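Local coordinates for Rho GTPase-activating protein 15 (PDB 3BYI) that activates the GTPase activity of Rho-type proteins, including RAC1, through its RhoGAP domain, converting them to the inactive GDP-bound state, at residues A[61-64]-A[65-68]. Sequence-based numbering, arbitrary orientation.
Sequences GNLA and TIQK
The carboxamide of Asn-62 takes Thr-65 N in its plane, on a lone pair of OD1, while Thr-65 OG1 sits over one face. OD1 accepts from Thr-65 N at 2.8 Å in a bent hydrogen bond (N-H...O 144°). Thr-65 OG1 comes to 3.0 Å from the same OD1, at most a weak bond, and the two side chains cross at about a right angle. With CG anti to the backbone N (chi1 -179°), the amide of Asn-62 turns back toward the first turn and brings OD1 to Thr-65 N. Its backbone carbonyl serves the helix too, since Ile-66 N reaches Asn-62 O at 2.9 Å in a nearly straight bond (163°). The same i to i+4 pattern carries on one residue at a time, Gln-67 N to Leu-63 O at 2.7 Å and, longer, Lys-68 N to Ala-64 O. Beside the cap, Leu-63 CD1 packs against Ile-66 CB at 4.1 Å, and Ile-66 CD1 extends back to Gly-61 O at 3.7 Å. Leu-63 and Ile-66 also touch Met-98 of helix 89-102, while Thr-65 rests on Trp-86 and Val-91. This is the N-terminus of helix 63-74 in the RhoGAP domain, shortly after the predicted arginine finger, Arg-58. Gripping Thr-65 N, OD1 replaces the carbonyl of a preceding turn, and its partial negative charge probably complements the positive end of the helix dipole.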
ATOM      1  N   GLY A  61       0.343   6.993  13.211  1.00 50.71           N
ATOM      2  CA  GLY A  61      -0.331   6.526  14.407  1.00 50.27           C
ATOM      3  C   GLY A  61       0.671   5.965  15.396  1.00 47.72           C
ATOM      4  O   GLY A  61       1.851   5.765  15.073  1.00 49.02           O
ATOM      5  N   ASN A  62       0.193   5.728  16.609  1.00 45.81           N
ATOM      6  CA  ASN A  62       0.989   5.118  17.680  1.00 45.99           C
ATOM      7  C   ASN A  62       1.538   3.749  17.230  1.00 44.96           C
ATOM      8  O   ASN A  62       0.753   2.818  17.007  1.00 43.25           O
ATOM      9  CB  ASN A  62       0.100   4.970  18.939  1.00 44.44           C
ATOM     10  CG  ASN A  62       0.834   4.357  20.129  1.00 48.38           C
ATOM     11  OD1 ASN A  62       1.135   3.157  20.169  1.00 50.52           O
ATOM     12  ND2 ASN A  62       1.112   5.179  21.109  1.00 54.19           N
ATOM     13  N   LEU A  63       2.870   3.638  17.081  1.00 43.38           N
ATOM     14  CA  LEU A  63       3.471   2.456  16.470  1.00 40.13           C
ATOM     15  C   LEU A  63       3.251   1.227  17.347  1.00 41.04           C
ATOM     16  O   LEU A  63       2.993   0.125  16.839  1.00 39.58           O
ATOM     17  CB  LEU A  63       4.928   2.659  16.138  1.00 41.04           C
ATOM     18  CG  LEU A  63       5.605   1.573  15.294  1.00 43.26           C
ATOM     19  CD1 LEU A  63       4.842   1.261  14.009  1.00 41.18           C
ATOM     20  CD2 LEU A  63       7.002   2.034  14.973  1.00 38.95           C
ATOM     21  N   ALA A  64       3.296   1.417  18.663  1.00 40.12           N
ATOM     22  CA  ALA A  64       2.955   0.320  19.592  1.00 40.27           C
ATOM     23  C   ALA A  64       1.537  -0.241  19.351  1.00 40.57           C
ATOM     24  O   ALA A  64       1.332  -1.437  19.437  1.00 39.98           O
ATOM     25  CB  ALA A  64       3.089   0.782  21.025  1.00 37.46           C
ATOM     26  N   THR A  65       0.564   0.625  19.042  1.00 41.02           N
ATOM     27  CA  THR A  65      -0.793   0.182  18.718  1.00 40.41           C
ATOM     28  C   THR A  65      -0.853  -0.443  17.337  1.00 41.24           C
ATOM     29  O   THR A  65      -1.582  -1.407  17.144  1.00 42.68           O
ATOM     30  CB  THR A  65      -1.854   1.330  18.813  1.00 42.20           C
ATOM     31  OG1 THR A  65      -1.680   2.025  20.052  1.00 42.37           O
ATOM     32  CG2 THR A  65      -3.269   0.770  18.761  1.00 39.78           C
ATOM     33  N   ILE A  66      -0.121   0.111  16.368  1.00 43.19           N
ATOM     34  CA  ILE A  66      -0.000  -0.522  15.042  1.00 41.26           C
ATOM     35  C   ILE A  66       0.569  -1.928  15.173  1.00 44.64           C
ATOM     36  O   ILE A  66       0.083  -2.863  14.542  1.00 45.40           O
ATOM     37  CB  ILE A  66       0.890   0.280  14.097  1.00 44.29           C
ATOM     38  CG1 ILE A  66       0.199   1.621  13.772  1.00 42.59           C
ATOM     39  CG2 ILE A  66       1.194  -0.542  12.832  1.00 38.68           C
ATOM     40  CD1 ILE A  66       1.108   2.692  13.153  1.00 37.74           C
ATOM     41  N   GLN A  67       1.600  -2.080  15.998  1.00 45.15           N
ATOM     42  CA  GLN A  67       2.250  -3.367  16.183  1.00 43.10           C
ATOM     43  C   GLN A  67       1.272  -4.397  16.769  1.00 44.10           C
ATOM     44  O   GLN A  67       1.292  -5.577  16.390  1.00 42.81           O
ATOM     45  CB  GLN A  67       3.521  -3.213  17.037  1.00 41.28           C
ATOM     46  CG  GLN A  67       4.684  -2.488  16.306  1.00 45.22           C
ATOM     47  CD  GLN A  67       5.380  -3.337  15.197  1.00 39.07           C
ATOM     48  OE1 GLN A  67       4.808  -4.284  14.704  1.00 52.99           O
ATOM     49  NE2 GLN A  67       6.606  -2.984  14.832  1.00 44.76           N
ATOM     50  N   LYS A  68       0.391  -3.959  17.673  1.00 44.56           N
ATOM     51  CA  LYS A  68      -0.664  -4.848  18.201  1.00 47.15           C
ATOM     52  C   LYS A  68      -1.716  -5.181  17.162  1.00 45.39           C
ATOM     53  O   LYS A  68      -2.272  -6.277  17.168  1.00 46.77           O
ATOM     54  CB  LYS A  68      -1.443  -4.205  19.343  1.00 47.32           C
ATOM     55  CG  LYS A  68      -0.689  -3.970  20.598  1.00 56.33           C
ATOM     56  CD  LYS A  68      -1.510  -3.196  21.590  1.00 50.87           C
ATOM     57  CE  LYS A  68      -0.838  -3.194  22.953  1.00 63.54           C
ATOM     58  NZ  LYS A  68      -1.462  -2.153  23.812  1.00 69.38           N
TER